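Local coordinates for inositol monophosphatase family protein (PDB 4I3Y) that probably hydrolyses inositol monophosphates to inositol and phosphate in a magnesium-dependent reaction that lithium inhibits, at residues E159-N171 with K200-K212. Numbering follows the deposited sequence.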
ATOM      1  N   GLU A 159     -11.082   7.987  15.257  1.00 20.44           N
ATOM      2  CA  GLU A 159     -10.417   7.070  16.231  1.00 20.08           C
ATOM      3  C   GLU A 159     -10.461   5.572  15.819  1.00 19.29           C
ATOM      4  O   GLU A 159      -9.629   4.756  16.296  1.00 17.99           O
ATOM      5  CB  GLU A 159     -11.006   7.255  17.640  1.00 25.02           C
ATOM      6  CG  GLU A 159     -12.388   6.606  17.769  1.00 31.80           C
ATOM      7  CD  GLU A 159     -13.368   7.298  18.729  1.00 40.77           C
ATOM      8  OE1 GLU A 159     -13.589   6.762  19.822  1.00 44.83           O
ATOM      9  OE2 GLU A 159     -13.966   8.352  18.400  1.00 42.13           O
ATOM     10  N   ASP A 160     -11.400   5.228  14.933  1.00 17.74           N
ATOM     11  CA  ASP A 160     -11.574   3.872  14.444  1.00 18.19           C
ATOM     12  C   ASP A 160     -11.029   3.671  13.019  1.00 16.92           C
ATOM     13  O   ASP A 160     -11.265   2.609  12.395  1.00 16.65           O
ATOM     14  CB  ASP A 160     -13.047   3.506  14.463  1.00 20.35           C
ATOM     15  CG  ASP A 160     -13.627   3.591  15.858  1.00 24.88           C
ATOM     16  OD1 ASP A 160     -12.948   3.114  16.774  1.00 24.47           O
ATOM     17  OD2 ASP A 160     -14.725   4.171  16.040  1.00 24.26           O
ATOM     18  N   ALA A 161     -10.328   4.665  12.485  1.00 14.13           N
ATOM     19  CA  ALA A 161     -10.098   4.631  11.027  1.00 16.21           C
ATOM     20  C   ALA A 161      -8.646   4.856  10.679  1.00 15.54           C
ATOM     21  O   ALA A 161      -7.948   5.552  11.411  1.00 14.34           O
ATOM     22  CB  ALA A 161     -10.969   5.671  10.328  1.00 16.78           C
ATOM     23  N   ILE A 162      -8.209   4.271   9.555  1.00 14.37           N
ATOM     24  CA  ILE A 162      -6.841   4.477   9.090  1.00 14.61           C
ATOM     25  C   ILE A 162      -6.811   5.765   8.297  1.00 15.29           C
ATOM     26  O   ILE A 162      -7.702   6.013   7.525  1.00 15.11           O
ATOM     27  CB  ILE A 162      -6.334   3.282   8.215  1.00 14.54           C
ATOM     28  CG1 ILE A 162      -6.204   2.033   9.103  1.00 13.28           C
ATOM     29  CG2 ILE A 162      -5.038   3.631   7.486  1.00 15.49           C
ATOM     30  CD1 ILE A 162      -5.986   0.749   8.310  1.00 13.58           C
ATOM     31  N   ILE A 163      -5.812   6.610   8.493  1.00 16.91           N
ATOM     32  CA  ILE A 163      -5.740   7.759   7.581  1.00 18.04           C
ATOM     33  C   ILE A 163      -4.482   7.787   6.793  1.00 16.95           C
ATOM     34  O   ILE A 163      -3.495   7.139   7.159  1.00 15.74           O
ATOM     35  CB  ILE A 163      -5.891   9.131   8.245  1.00 22.27           C
ATOM     36  CG1 ILE A 163      -4.883   9.354   9.358  1.00 23.00           C
ATOM     37  CG2 ILE A 163      -7.314   9.324   8.724  1.00 30.24           C
ATOM     38  CD1 ILE A 163      -5.056  10.817   9.774  1.00 27.82           C
ATOM     39  N   SER A 164      -4.521   8.564   5.715  1.00 15.58           N
ATOM     40  CA  SER A 164      -3.454   8.588   4.751  1.00 14.61           C
ATOM     41  C   SER A 164      -3.179  10.024   4.312  1.00 13.61           C
ATOM     42  O   SER A 164      -4.115  10.830   4.045  1.00 12.74           O
ATOM     43  CB  SER A 164      -3.928   7.730   3.567  1.00 15.01           C
ATOM     44  OG  SER A 164      -3.372   8.097   2.335  1.00 16.14           O
ATOM     45  N   PHE A 165      -1.896  10.366   4.227  1.00 13.03           N
ATOM     46  CA  PHE A 165      -1.494  11.711   3.830  1.00 13.39           C
ATOM     47  C   PHE A 165       0.013  11.677   3.703  1.00 14.52           C
ATOM     48  O   PHE A 165       0.663  10.701   4.176  1.00 12.46           O
ATOM     49  CB  PHE A 165      -1.938  12.785   4.864  1.00 13.49           C
ATOM     50  CG  PHE A 165      -1.400  12.555   6.269  1.00 13.46           C
ATOM     51  CD1 PHE A 165      -0.169  13.094   6.664  1.00 14.07           C
ATOM     52  CD2 PHE A 165      -2.140  11.841   7.203  1.00 12.88           C
ATOM     53  CE1 PHE A 165       0.334  12.884   7.949  1.00 13.87           C
ATOM     54  CE2 PHE A 165      -1.648  11.623   8.498  1.00 13.35           C
ATOM     55  CZ  PHE A 165      -0.395  12.123   8.854  1.00 13.72           C
ATOM     56  N   ASN A 166       0.556  12.705   3.038  1.00 14.95           N
ATOM     57  CA  ASN A 166       2.012  12.855   2.862  1.00 16.06           C
ATOM     58  C   ASN A 166       2.525  13.575   4.106  1.00 16.77           C
ATOM     59  O   ASN A 166       2.313  14.782   4.298  1.00 15.74           O
ATOM     60  CB  ASN A 166       2.332  13.608   1.561  1.00 17.47           C
ATOM     61  CG  ASN A 166       3.833  13.823   1.343  1.00 17.00           C
ATOM     62  OD1 ASN A 166       4.666  13.459   2.168  1.00 15.90           O
ATOM     63  ND2 ASN A 166       4.176  14.410   0.213  1.00 19.29           N
ATOM     64  N   ALA A 167       3.175  12.807   4.970  1.00 15.20           N
ATOM     65  CA  ALA A 167       3.633  13.332   6.269  1.00 16.85           C
ATOM     66  C   ALA A 167       4.923  14.185   6.102  1.00 18.57           C
ATOM     67  O   ALA A 167       5.442  14.751   7.091  1.00 19.45           O
ATOM     68  CB  ALA A 167       3.892  12.175   7.213  1.00 14.17           C
ATOM     69  N   GLN A 168       5.464  14.252   4.884  1.00 17.42           N
ATOM     70  CA  GLN A 168       6.779  14.905   4.682  1.00 17.41           C
ATOM     71  C   GLN A 168       6.586  16.345   4.332  1.00 18.97           C
ATOM     72  O   GLN A 168       7.531  17.094   4.257  1.00 18.75           O
ATOM     73  CB  GLN A 168       7.583  14.283   3.543  1.00 18.06           C
ATOM     74  CG  GLN A 168       7.683  12.786   3.609  1.00 19.27           C
ATOM     75  CD  GLN A 168       8.597  12.212   2.550  1.00 21.40           C
ATOM     76  OE1 GLN A 168       8.288  11.208   1.928  1.00 22.65           O
ATOM     77  NE2 GLN A 168       9.701  12.866   2.329  1.00 20.77           N
ATOM     78  N   VAL A 169       5.336  16.730   4.162  1.00 19.44           N
ATOM     79  CA  VAL A 169       5.007  17.972   3.577  1.00 21.57           C
ATOM     80  C   VAL A 169       4.234  18.850   4.567  1.00 22.59           C
ATOM     81  O   VAL A 169       3.765  19.913   4.216  1.00 23.11           O
ATOM     82  CB  VAL A 169       4.262  17.640   2.229  1.00 24.42           C
ATOM     83  CG1 VAL A 169       2.879  18.249   2.145  1.00 24.83           C
ATOM     84  CG2 VAL A 169       5.168  17.958   1.054  1.00 25.22           C
ATOM     85  N   MET A 170       4.127  18.398   5.813  1.00 22.74           N
ATOM     86  CA  MET A 170       3.327  19.030   6.799  1.00 22.14           C
ATOM     87  C   MET A 170       4.153  19.318   8.039  1.00 21.89           C
ATOM     88  O   MET A 170       5.179  18.674   8.310  1.00 19.16           O
ATOM     89  CB  MET A 170       2.189  18.121   7.250  1.00 26.42           C
ATOM     90  CG  MET A 170       0.920  18.108   6.432  1.00 30.94           C
ATOM     91  SD  MET A 170      -0.189  16.996   7.375  1.00 34.39           S
ATOM     92  CE  MET A 170      -1.348  16.739   6.048  1.00 28.66           C
ATOM     93  N   ASN A 171       3.649  20.263   8.825  1.00 20.13           N
ATOM     94  CA  ASN A 171       4.247  20.557  10.105  1.00 21.81           C
ATOM     95  C   ASN A 171       4.145  19.299  10.972  1.00 22.45           C
ATOM     96  O   ASN A 171       3.067  18.651  11.059  1.00 22.43           O
ATOM     97  CB  ASN A 171       3.413  21.690  10.704  1.00 25.28           C
ATOM     98  CG  ASN A 171       3.269  21.594  12.189  1.00 31.74           C
ATOM     99  OD1 ASN A 171       4.237  21.441  12.928  1.00 28.62           O
ATOM    100  ND2 ASN A 171       2.033  21.729  12.650  1.00 40.18           N
ATOM    101  N   LYS A 200     -13.896   2.924  -0.652  0.50 13.33           N
ATOM    102  CA  LYS A 200     -14.137   1.531  -0.304  0.50 12.83           C
ATOM    103  C   LYS A 200     -14.452   1.426   1.179  0.50 12.43           C
ATOM    104  O   LYS A 200     -15.068   0.443   1.596  0.50 12.49           O
ATOM    105  CB  LYS A 200     -12.880   0.680  -0.631  0.50 12.20           C
ATOM    106  CG  LYS A 200     -12.709   0.345  -2.121  0.50 12.73           C
ATOM    107  CD  LYS A 200     -11.481  -0.555  -2.375  0.50 12.24           C
ATOM    108  CE  LYS A 200     -10.240   0.270  -2.717  0.50 12.28           C
ATOM    109  NZ  LYS A 200      -8.899  -0.440  -2.761  0.50 11.03           N
ATOM    110  N   GLY A 201     -14.034   2.427   1.968  1.00 12.19           N
ATOM    111  CA  GLY A 201     -14.199   2.374   3.435  1.00 12.42           C
ATOM    112  C   GLY A 201     -13.047   1.702   4.203  1.00 13.17           C
ATOM    113  O   GLY A 201     -13.177   1.455   5.407  1.00 12.87           O
ATOM    114  N   GLN A 202     -11.914   1.428   3.500  1.00 12.68           N
ATOM    115  CA  GLN A 202     -10.623   0.927   4.076  1.00 12.38           C
ATOM    116  C   GLN A 202      -9.821   2.033   4.830  1.00 12.70           C
ATOM    117  O   GLN A 202      -9.225   1.747   5.859  1.00 13.67           O
ATOM    118  CB  GLN A 202      -9.706   0.352   2.943  1.00 11.72           C
ATOM    119  CG  GLN A 202     -10.426  -0.721   2.115  1.00 13.11           C
ATOM    120  CD  GLN A 202      -9.575  -1.081   0.912  1.00 13.16           C
ATOM    121  OE1 GLN A 202      -9.342  -0.225   0.050  1.00 13.73           O
ATOM    122  NE2 GLN A 202      -9.090  -2.322   0.854  1.00 12.05           N
ATOM    123  N   PHE A 203      -9.844   3.275   4.333  1.00 12.23           N
ATOM    124  CA  PHE A 203      -9.293   4.452   5.035  1.00 11.92           C
ATOM    125  C   PHE A 203     -10.467   5.371   5.413  1.00 12.82           C
ATOM    126  O   PHE A 203     -11.463   5.416   4.687  1.00 11.65           O
ATOM    127  CB  PHE A 203      -8.368   5.241   4.065  1.00 11.29           C
ATOM    128  CG  PHE A 203      -7.083   4.523   3.693  1.00 10.57           C
ATOM    129  CD1 PHE A 203      -6.713   3.355   4.322  1.00  9.90           C
ATOM    130  CD2 PHE A 203      -6.180   5.129   2.800  1.00 10.25           C
ATOM    131  CE1 PHE A 203      -5.492   2.709   3.977  1.00 10.54           C
ATOM    132  CE2 PHE A 203      -4.980   4.528   2.465  1.00 10.13           C
ATOM    133  CZ  PHE A 203      -4.638   3.293   3.045  1.00 10.15           C
ATOM    134  N   GLY A 204     -10.327   6.086   6.543  1.00 12.48           N
ATOM    135  CA  GLY A 204     -11.250   7.157   6.932  1.00 13.73           C
ATOM    136  C   GLY A 204     -11.110   8.377   6.073  1.00 14.59           C
ATOM    137  O   GLY A 204     -12.131   9.017   5.763  1.00 17.29           O
ATOM    138  N   ALA A 205      -9.885   8.699   5.645  1.00 12.93           N
ATOM    139  CA  ALA A 205      -9.662   9.948   4.926  1.00 12.37           C
ATOM    140  C   ALA A 205      -8.306   9.916   4.252  1.00 12.90           C
ATOM    141  O   ALA A 205      -7.427   9.143   4.658  1.00 11.73           O
ATOM    142  CB  ALA A 205      -9.812  11.179   5.868  1.00 12.10           C
ATOM    143  N   HIS A 206      -8.183  10.688   3.162  1.00 11.72           N
ATOM    144  CA  HIS A 206      -6.933  10.901   2.471  1.00 12.76           C
ATOM    145  C   HIS A 206      -6.800  12.399   2.296  1.00 13.94           C
ATOM    146  O   HIS A 206      -7.754  13.105   1.890  1.00 13.99           O
ATOM    147  CB  HIS A 206      -6.827  10.216   1.076  1.00 11.37           C
ATOM    148  CG  HIS A 206      -5.585  10.609   0.312  1.00 11.49           C
ATOM    149  ND1 HIS A 206      -4.315  10.304   0.755  1.00 10.65           N
ATOM    150  CD2 HIS A 206      -5.418  11.235  -0.884  1.00 10.73           C
ATOM    151  CE1 HIS A 206      -3.419  10.783  -0.094  1.00 10.53           C
ATOM    152  NE2 HIS A 206      -4.061  11.359  -1.096  1.00 10.61           N
ATOM    153  N   ILE A 207      -5.623  12.900   2.608  1.00 14.49           N
ATOM    154  CA  ILE A 207      -5.372  14.365   2.457  1.00 14.46           C
ATOM    155  C   ILE A 207      -4.252  14.544   1.461  1.00 14.88           C
ATOM    156  O   ILE A 207      -3.254  13.774   1.524  1.00 13.63           O
ATOM    157  CB  ILE A 207      -4.842  14.944   3.785  1.00 14.99           C
ATOM    158  CG1 ILE A 207      -5.931  14.866   4.865  1.00 15.47           C
ATOM    159  CG2 ILE A 207      -4.284  16.359   3.609  1.00 14.41           C
ATOM    160  CD1 ILE A 207      -5.327  14.835   6.271  1.00 16.54           C
ATOM    161  N   ASN A 208      -4.396  15.522   0.551  1.00 16.20           N
ATOM    162  CA  ASN A 208      -3.289  16.014  -0.334  1.00 18.29           C
ATOM    163  C   ASN A 208      -3.331  17.578  -0.298  1.00 18.73           C
ATOM    164  O   ASN A 208      -4.321  18.211  -0.757  1.00 18.29           O
ATOM    165  CB  ASN A 208      -3.352  15.465  -1.789  1.00 17.85           C
ATOM    166  CG  ASN A 208      -2.156  15.928  -2.671  1.00 18.14           C
ATOM    167  OD1 ASN A 208      -1.664  17.077  -2.570  1.00 18.31           O
ATOM    168  ND2 ASN A 208      -1.713  15.039  -3.581  1.00 16.04           N
ATOM    169  N   THR A 209      -2.296  18.159   0.311  1.00 17.84           N
ATOM    170  CA  THR A 209      -2.289  19.612   0.597  1.00 20.96           C
ATOM    171  C   THR A 209      -1.905  20.448  -0.606  1.00 20.71           C
ATOM    172  O   THR A 209      -1.826  21.644  -0.512  1.00 22.51           O
ATOM    173  CB  THR A 209      -1.315  20.037   1.723  1.00 18.66           C
ATOM    174  OG1 THR A 209       0.014  19.651   1.349  1.00 20.02           O
ATOM    175  CG2 THR A 209      -1.698  19.402   2.987  1.00 18.26           C
ATOM    176  N   ASN A 210      -1.635  19.819  -1.731  1.00 21.57           N
ATOM    177  CA  ASN A 210      -1.358  20.576  -2.911  1.00 22.22           C
ATOM    178  C   ASN A 210      -1.538  19.769  -4.199  1.00 20.21           C
ATOM    179  O   ASN A 210      -0.576  19.628  -4.965  1.00 19.99           O
ATOM    180  CB  ASN A 210       0.049  21.166  -2.794  1.00 23.02           C
ATOM    181  CG  ASN A 210       0.384  22.101  -3.942  1.00 27.99           C
ATOM    182  OD1 ASN A 210       1.544  22.150  -4.404  1.00 29.83           O
ATOM    183  ND2 ASN A 210      -0.623  22.844  -4.428  1.00 27.14           N
ATOM    184  N   PRO A 211      -2.756  19.235  -4.444  1.00 17.52           N
ATOM    185  CA  PRO A 211      -2.923  18.467  -5.669  1.00 18.08           C
ATOM    186  C   PRO A 211      -3.145  19.336  -6.915  1.00 18.85           C
ATOM    187  O   PRO A 211      -3.705  20.440  -6.819  1.00 18.44           O
ATOM    188  CB  PRO A 211      -4.220  17.695  -5.419  1.00 17.36           C
ATOM    189  CG  PRO A 211      -5.045  18.613  -4.564  1.00 16.95           C
ATOM    190  CD  PRO A 211      -4.031  19.357  -3.703  1.00 17.90           C
ATOM    191  N   LYS A 212      -2.830  18.775  -8.071  1.00 17.57           N
ATOM    192  CA  LYS A 212      -3.193  19.376  -9.351  1.00 18.33           C
ATOM    193  C   LYS A 212      -4.584  18.930  -9.723  1.00 17.50           C
ATOM    194  O   LYS A 212      -5.082  17.953  -9.152  1.00 17.17           O
ATOM    195  CB  LYS A 212      -2.218  18.927 -10.414  1.00 17.82           C
ATOM    196  CG  LYS A 212      -0.820  19.443 -10.092  1.00 24.77           C
ATOM    197  CD  LYS A 212      -0.652  20.931 -10.414  1.00 27.67           C
ATOM    198  CE  LYS A 212       0.239  21.709  -9.442  1.00 36.98           C
ATOM    199  NZ  LYS A 212       0.962  20.824  -8.466  1.00 44.20           N
TER
HETATM  200  O   HOH W   1      -9.867   2.569   8.235  1.00 21.59           O
HETATM  201  O   HOH W   2      -0.689  15.351   2.855  1.00 31.25           O
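The ring of Phe203 lies against two side chains of the facing strand, its CD1 3.6 Å from CG2 of Ile162. Its other flank meets Ser164, with CD2 3.5 Å from CB. Ile162 turns its methyl to the ring because CG2 is the branch set anti to the backbone N, with CG1 beside that N (chi1 -67°). Farther along the same face, ND1 of His206 donates to Ser164 OG at 2.9 Å, the hydroxyl sitting at the imidazole edge but 23° out of its plane. OG is also hydrogen-bonded to Asp194 of helix 191-200, so the buried hydroxyl links the imidazole to that helix. The backbones of strands 162-164 and 205-208 run parallel, 16° apart. Ile162 O receives Gly204 N, Ser164 N donates to Ala205 O, and Ser164 O takes Ile207 N at 2.9 Å. Beyond each end of the ladder a water continues the pairing, one between Ile162 N and Gln202 O, the other between Asn166 N and Ile207 O. On the reverse face Phe165 CB packs 3.8 Å from Ile207 CB, while the extended Met170 chain brings CE to Ile207 CG2, the two side chains crossing at about a right angle. Helix 172-181 covers this apolar side and helix 191-200 the Ser164-His206 side, part of the family's layered alpha/beta architecture, and strands 184-185 and 246-249 flank the pair in the mixed sheet.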